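PDB 3GKX: putative ArsC family related protein from Bacteroides fragilis, which is of unknown function but belongs to the ArsC family and probably adopts the thioredoxin-like fold of arsenate reductase relatives. Local coordinates for residues Thr6-Pro12 with Tyr31-Val37; Asn40-Leu46 with Ile86-Asn92. One frame throughout, in Å; residues are numbered along the deposited sequence.

Contact 1 pairs two parallel strands of the sheet, and contact 2 sets the start of helix 43-53 against the end of helix 82-89; the centres of the two lie about 15 Å apart. Along the chain they follow in series, the strand pair closing before the helical contact opens, with strand 32-35 followed, after a loop, by helix 43-53. R34 makes the link: from the edge strand of contact 1 its guanidinium forms a salt bridge with E45, a capping-box residue of contact 2, while I36 packs on P41. The example illustrates how one charged side chain can tie the edge strand of a beta-alpha-beta unit to the start of the next helix.

Contact 1 (Thr6-Pro12 with Tyr31-Val37); sequences TLFLQYP and YTNRLIV
R34 and L9, neighbours on adjacent parallel strands 7-10 and 32-35, lie side by side on one face of the sheet and bury the most surface here. R34 is extended from CG to NE, with CG anti to the backbone N (chi1 173°), and this straight chain lays its guanidinium beside L9, whose CD2 covers one face of the group, 3.4 Å from NE. L7 approaches the same arginine obliquely through its CD2. On the opposite face of the sheet F8 takes over: its CB sits 3.3 Å from CD1 of Y31, and the two ring planes stand at 83°. N33 OD1 lies at the edge of the F8 ring, near its plane, 3.4 Å from CD1, and also accepts a weak bond from NE2 of Q10. The backbone ladder includes F8 N to T32 O at 3.0 Å and Q10 N to R34 O at 2.9 Å. At its end I36 N reaches Q10 O at 2.9 Å from above the carbonyl plane, and a water donates to the same oxygen. The arginine's polar end is held by the carbonyl of D39 and by E45. Helix 15-26 connects the two strands as a right-handed beta-alpha-beta crossover and covers the face that carries F8, where F8 and Y31 pack on L24; L7, L9 and R34 meet W49 of helix 43-53 on the other face, and strand 100-102 pairs antiparallel with strand 7-10.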
loop_
_atom_site.group_PDB
_atom_site.type_symbol
_atom_site.label_atom_id
_atom_site.label_comp_id
_atom_site.label_asym_id
_atom_site.label_seq_id
_atom_site.Cartn_x
_atom_site.Cartn_y
_atom_site.Cartn_z
ATOM N N THR B 6 8.423 -5.144 -19.247
ATOM C CA THR B 6 8.537 -5.658 -17.906
ATOM C C THR B 6 9.936 -5.482 -17.379
ATOM O O THR B 6 10.872 -6.094 -17.883
ATOM C CB THR B 6 8.159 -7.141 -17.864
ATOM O OG1 THR B 6 6.899 -7.347 -18.527
ATOM C CG2 THR B 6 8.072 -7.627 -16.449
ATOM N N LEU B 7 10.091 -4.681 -16.336
ATOM C CA LEU B 7 11.419 -4.410 -15.819
ATOM C C LEU B 7 11.614 -5.192 -14.531
ATOM O O LEU B 7 10.831 -5.053 -13.595
ATOM C CB LEU B 7 11.640 -2.900 -15.660
ATOM C CG LEU B 7 12.994 -2.390 -15.156
ATOM C CD1 LEU B 7 14.116 -2.513 -16.267
ATOM C CD2 LEU B 7 12.857 -0.964 -14.696
ATOM N N PHE B 8 12.631 -6.063 -14.540
ATOM C CA PHE B 8 13.042 -6.928 -13.428
ATOM C C PHE B 8 14.312 -6.423 -12.713
ATOM O O PHE B 8 15.434 -6.526 -13.245
ATOM C CB PHE B 8 13.361 -8.297 -14.006
ATOM C CG PHE B 8 13.754 -9.321 -12.985
ATOM C CD1 PHE B 8 14.917 -10.081 -13.157
ATOM C CD2 PHE B 8 12.958 -9.556 -11.872
ATOM C CE1 PHE B 8 15.272 -11.084 -12.235
ATOM C CE2 PHE B 8 13.318 -10.551 -10.916
ATOM C CZ PHE B 8 14.478 -11.318 -11.104
ATOM N N LEU B 9 14.135 -5.881 -11.510
ATOM C CA LEU B 9 15.241 -5.367 -10.756
ATOM C C LEU B 9 15.618 -6.337 -9.637
ATOM O O LEU B 9 14.795 -6.696 -8.766
ATOM C CB LEU B 9 14.908 -3.993 -10.197
ATOM C CG LEU B 9 14.734 -2.811 -11.148
ATOM C CD1 LEU B 9 13.230 -2.613 -11.504
ATOM C CD2 LEU B 9 15.324 -1.551 -10.493
ATOM N N GLN B 10 16.875 -6.758 -9.649
ATOM C CA GLN B 10 17.308 -7.829 -8.750
ATOM C C GLN B 10 18.763 -7.688 -8.319
ATOM O O GLN B 10 19.518 -6.923 -8.910
ATOM C CB GLN B 10 17.099 -9.201 -9.421
ATOM C CG GLN B 10 17.948 -9.395 -10.675
ATOM C CD GLN B 10 18.559 -10.776 -10.744
ATOM O OE1 GLN B 10 18.435 -11.579 -9.802
ATOM N NE2 GLN B 10 19.245 -11.061 -11.851
ATOM N N TYR B 11 19.118 -8.447 -7.279
ATOM C CA TYR B 11 20.494 -8.655 -6.838
ATOM C C TYR B 11 20.793 -10.155 -6.983
ATOM O O TYR B 11 20.231 -10.968 -6.237
ATOM C CB TYR B 11 20.701 -8.166 -5.388
ATOM C CG TYR B 11 22.115 -8.344 -4.873
ATOM C CD1 TYR B 11 23.150 -7.517 -5.315
ATOM C CD2 TYR B 11 22.426 -9.358 -3.954
ATOM C CE1 TYR B 11 24.466 -7.690 -4.848
ATOM C CE2 TYR B 11 23.742 -9.540 -3.475
ATOM C CZ TYR B 11 24.748 -8.698 -3.925
ATOM O OH TYR B 11 26.033 -8.855 -3.469
ATOM N N PRO B 12 21.668 -10.518 -7.956
ATOM C CA PRO B 12 21.846 -11.906 -8.422
ATOM C C PRO B 12 22.256 -12.915 -7.331
ATOM O O PRO B 12 21.864 -14.086 -7.423
ATOM C CB PRO B 12 22.955 -11.792 -9.483
ATOM C CG PRO B 12 22.986 -10.390 -9.882
ATOM C CD PRO B 12 22.624 -9.616 -8.622
ATOM N N TYR B 31 11.317 -10.044 -20.281
ATOM C CA TYR B 31 11.579 -8.925 -19.388
ATOM C C TYR B 31 12.981 -8.399 -19.639
ATOM O O TYR B 31 13.803 -9.031 -20.320
ATOM C CB TYR B 31 11.499 -9.359 -17.938
ATOM C CG TYR B 31 12.582 -10.345 -17.538
ATOM C CD1 TYR B 31 13.752 -9.912 -16.901
ATOM C CD2 TYR B 31 12.454 -11.714 -17.826
ATOM C CE1 TYR B 31 14.756 -10.841 -16.530
ATOM C CE2 TYR B 31 13.441 -12.614 -17.491
ATOM C CZ TYR B 31 14.580 -12.173 -16.830
ATOM O OH TYR B 31 15.534 -13.080 -16.470
ATOM N N THR B 32 13.238 -7.237 -19.077
ATOM C CA THR B 32 14.509 -6.574 -19.196
ATOM C C THR B 32 15.145 -6.644 -17.814
ATOM O O THR B 32 14.529 -6.206 -16.831
ATOM C CB THR B 32 14.292 -5.126 -19.582
ATOM O OG1 THR B 32 13.512 -5.061 -20.792
ATOM C CG2 THR B 32 15.632 -4.412 -19.762
ATOM N N ASN B 33 16.343 -7.233 -17.736
ATOM C CA ASN B 33 17.113 -7.339 -16.482
ATOM C C ASN B 33 17.628 -5.964 -16.065
ATOM O O ASN B 33 17.754 -5.051 -16.905
ATOM C CB ASN B 33 18.260 -8.359 -16.617
ATOM C CG ASN B 33 18.730 -8.936 -15.261
ATOM O OD1 ASN B 33 17.978 -9.616 -14.550
ATOM N ND2 ASN B 33 19.997 -8.688 -14.923
ATOM N N ARG B 34 17.833 -5.803 -14.754
ATOM C CA ARG B 34 18.439 -4.610 -14.148
ATOM C C ARG B 34 18.878 -4.961 -12.722
ATOM O O ARG B 34 18.117 -5.547 -11.926
ATOM C CB ARG B 34 17.501 -3.397 -14.189
ATOM C CG ARG B 34 17.990 -2.151 -13.441
ATOM C CD ARG B 34 17.086 -0.921 -13.673
ATOM N NE ARG B 34 17.354 0.150 -12.702
ATOM C CZ ARG B 34 16.750 1.337 -12.684
ATOM N NH1 ARG B 34 17.088 2.211 -11.754
ATOM N NH2 ARG B 34 15.812 1.661 -13.585
ATOM N N LEU B 35 20.128 -4.609 -12.427
ATOM C CA LEU B 35 20.779 -4.883 -11.163
ATOM C C LEU B 35 20.446 -3.733 -10.228
ATOM O O LEU B 35 20.933 -2.593 -10.410
ATOM C CB LEU B 35 22.299 -4.981 -11.354
ATOM C CG LEU B 35 22.868 -5.869 -12.474
ATOM C CD1 LEU B 35 24.239 -5.338 -12.985
ATOM C CD2 LEU B 35 22.948 -7.367 -12.084
ATOM N N ILE B 36 19.617 -4.036 -9.227
ATOM C CA ILE B 36 19.135 -3.049 -8.266
ATOM C C ILE B 36 20.254 -2.322 -7.488
ATOM O O ILE B 36 20.058 -1.200 -7.025
ATOM C CB ILE B 36 18.146 -3.710 -7.287
ATOM C CG1 ILE B 36 17.096 -2.713 -6.796
ATOM C CG2 ILE B 36 18.878 -4.441 -6.123
ATOM C CD1 ILE B 36 15.933 -3.411 -6.095
ATOM N N VAL B 37 21.417 -2.956 -7.335
ATOM C CA VAL B 37 22.503 -2.335 -6.596
ATOM C C VAL B 37 23.406 -1.470 -7.484
ATOM O O VAL B 37 23.645 -0.313 -7.156
ATOM C CB VAL B 37 23.302 -3.375 -5.769
ATOM C CG1 VAL B 37 24.470 -2.716 -5.053
ATOM C CG2 VAL B 37 22.366 -4.044 -4.757
HETATM O O HOH W 1 21.908 -6.193 -7.996
#

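Contact 2 (Asn40-Leu46 with Ile86-Asn92)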
loop_
_atom_site.group_PDB
_atom_site.type_symbol
_atom_site.label_atom_id
_atom_site.label_comp_id
_atom_site.label_asym_id
_atom_site.label_seq_id
_atom_site.Cartn_x
_atom_site.Cartn_y
_atom_site.Cartn_z
ATOM N N ASN B 40 20.795 1.671 -9.166
ATOM C CA ASN B 40 19.819 1.755 -8.099
ATOM C C ASN B 40 18.664 2.676 -8.481
ATOM O O ASN B 40 18.853 3.543 -9.325
ATOM C CB ASN B 40 20.485 2.114 -6.758
ATOM C CG ASN B 40 21.430 3.304 -6.845
ATOM O OD1 ASN B 40 22.497 3.276 -7.505
ATOM N ND2 ASN B 40 21.080 4.348 -6.115
ATOM N N PRO B 41 17.440 2.413 -7.955
ATOM C CA PRO B 41 16.313 3.306 -8.224
ATOM C C PRO B 41 16.615 4.758 -7.823
ATOM O O PRO B 41 17.273 5.006 -6.781
ATOM C CB PRO B 41 15.162 2.741 -7.345
ATOM C CG PRO B 41 15.553 1.333 -6.981
ATOM C CD PRO B 41 16.998 1.092 -7.471
ATOM N N THR B 42 16.133 5.696 -8.643
ATOM C CA THR B 42 16.239 7.138 -8.352
ATOM C C THR B 42 14.951 7.647 -7.732
ATOM O O THR B 42 13.885 7.007 -7.854
ATOM C CB THR B 42 16.335 7.918 -9.637
ATOM O OG1 THR B 42 15.119 7.700 -10.356
ATOM C CG2 THR B 42 17.517 7.445 -10.479
ATOM N N VAL B 43 15.010 8.834 -7.127
ATOM C CA VAL B 43 13.801 9.434 -6.564
ATOM C C VAL B 43 12.628 9.470 -7.566
ATOM O O VAL B 43 11.493 9.179 -7.204
ATOM C CB VAL B 43 14.066 10.858 -5.974
ATOM C CG1 VAL B 43 12.738 11.562 -5.608
ATOM C CG2 VAL B 43 14.980 10.789 -4.749
ATOM N N GLU B 44 12.901 9.883 -8.810
ATOM C CA GLU B 44 11.839 10.065 -9.810
ATOM C C GLU B 44 11.171 8.703 -10.129
ATOM O O GLU B 44 9.961 8.614 -10.305
ATOM C CB GLU B 44 12.381 10.720 -11.072
ATOM C CG GLU B 44 12.968 12.153 -10.881
ATOM C CD GLU B 44 14.486 12.181 -10.660
ATOM O OE1 GLU B 44 15.029 11.369 -9.881
ATOM O OE2 GLU B 44 15.167 13.051 -11.262
ATOM N N GLU B 45 11.965 7.641 -10.145
ATOM C CA GLU B 45 11.422 6.316 -10.323
ATOM C C GLU B 45 10.589 5.862 -9.126
ATOM O O GLU B 45 9.427 5.487 -9.269
ATOM C CB GLU B 45 12.539 5.323 -10.602
ATOM C CG GLU B 45 12.988 5.399 -12.045
ATOM C CD GLU B 45 14.322 4.743 -12.268
ATOM O OE1 GLU B 45 15.066 4.487 -11.299
ATOM O OE2 GLU B 45 14.616 4.484 -13.428
ATOM N N LEU B 46 11.195 5.924 -7.947
ATOM C CA LEU B 46 10.534 5.497 -6.748
ATOM C C LEU B 46 9.198 6.196 -6.588
ATOM O O LEU B 46 8.208 5.596 -6.114
ATOM C CB LEU B 46 11.457 5.750 -5.565
ATOM C CG LEU B 46 12.556 4.681 -5.581
ATOM C CD1 LEU B 46 13.708 4.984 -4.602
ATOM C CD2 LEU B 46 11.956 3.343 -5.306
ATOM N N ILE B 86 11.695 8.146 0.745
ATOM C CA ILE B 86 12.003 7.998 -0.685
ATOM C C ILE B 86 13.396 8.550 -1.028
ATOM O O ILE B 86 14.159 7.881 -1.737
ATOM C CB ILE B 86 10.908 8.606 -1.598
ATOM C CG1 ILE B 86 9.565 7.881 -1.386
ATOM C CG2 ILE B 86 11.366 8.601 -3.040
ATOM C CD1 ILE B 86 8.358 8.494 -2.151
ATOM N N ALA B 87 13.713 9.747 -0.519
ATOM C CA ALA B 87 15.039 10.366 -0.656
ATOM C C ALA B 87 16.149 9.447 -0.193
ATOM O O ALA B 87 17.170 9.355 -0.872
ATOM C CB ALA B 87 15.121 11.702 0.087
ATOM N N LEU B 88 15.947 8.771 0.938
ATOM C CA LEU B 88 16.910 7.793 1.467
ATOM C C LEU B 88 17.068 6.598 0.546
ATOM O O LEU B 88 18.195 6.223 0.180
ATOM C CB LEU B 88 16.456 7.268 2.828
ATOM C CG LEU B 88 17.340 6.198 3.486
ATOM C CD1 LEU B 88 18.728 6.750 3.907
ATOM C CD2 LEU B 88 16.641 5.577 4.690
ATOM N N LEU B 89 15.933 5.982 0.204
ATOM C CA LEU B 89 15.918 4.870 -0.710
ATOM C C LEU B 89 16.761 5.136 -1.951
ATOM O O LEU B 89 17.476 4.263 -2.375
ATOM C CB LEU B 89 14.498 4.531 -1.141
ATOM C CG LEU B 89 13.777 3.516 -0.279
ATOM C CD1 LEU B 89 12.366 3.331 -0.832
ATOM C CD2 LEU B 89 14.512 2.217 -0.242
ATOM N N ALA B 90 16.678 6.339 -2.517
ATOM C CA ALA B 90 17.397 6.643 -3.752
ATOM C C ALA B 90 18.912 6.781 -3.555
ATOM O O ALA B 90 19.648 6.842 -4.538
ATOM C CB ALA B 90 16.819 7.888 -4.417
ATOM N N THR B 91 19.378 6.814 -2.300
ATOM C CA THR B 91 20.827 6.939 -2.020
ATOM C C THR B 91 21.633 5.616 -2.094
ATOM O O THR B 91 22.842 5.637 -2.312
ATOM C CB THR B 91 21.108 7.631 -0.669
ATOM O OG1 THR B 91 20.454 6.927 0.397
ATOM C CG2 THR B 91 20.612 9.090 -0.681
ATOM N N ASN B 92 20.964 4.469 -1.924
ATOM C CA ASN B 92 21.665 3.166 -1.876
ATOM C C ASN B 92 20.764 1.986 -2.239
ATOM O O ASN B 92 19.786 1.710 -1.544
ATOM C CB ASN B 92 22.326 2.958 -0.503
ATOM C CG ASN B 92 23.186 1.703 -0.430
ATOM O OD1 ASN B 92 23.226 0.897 -1.369
ATOM N ND2 ASN B 92 23.846 1.511 0.710
HETATM O O HOH W 2 19.600 6.487 -7.187
#
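A capping box starts helix 43-53, and this helix start packs against the C-terminal part of helix 82-89 and the type I turn L89 to N92. T42 is the N-cap: its OG1 accepts from E45 N at 3.2 Å, and E45 OE1 returns the bond by accepting from T42 N at 3.1 Å, on the anti side and tilted 25° out of the carboxylate plane. Because E45 also holds R34 in a salt bridge, its carboxylate is probably kept ionised while it fastens the helix start. V43 and L46 carry the contact to the second segment. The A90 methyl abuts V43, its CB 3.4 Å from V43 N and 3.5 Å from V43 CG2, the latter tight for two carbons. L46 points CD1 at CB of L89, 3.6 Å away, the two side chains crossing at about a right angle, while its CB rests 3.8 Å from CG2 of I86. With chi1 of I86 at -62°, the CG2 branch, anti to the backbone N, is the one turned to L46 CB and V43 CG1. Beside the apolar patch, P41 O receives a CA-H...O contact from A90, and one water donates to both P41 O and A90 O, at 2.8 and 2.7 Å. Direct attachment is therefore mainly apolar, with the water joining two carbonyl oxygens that, both being acceptors, could not bond each other.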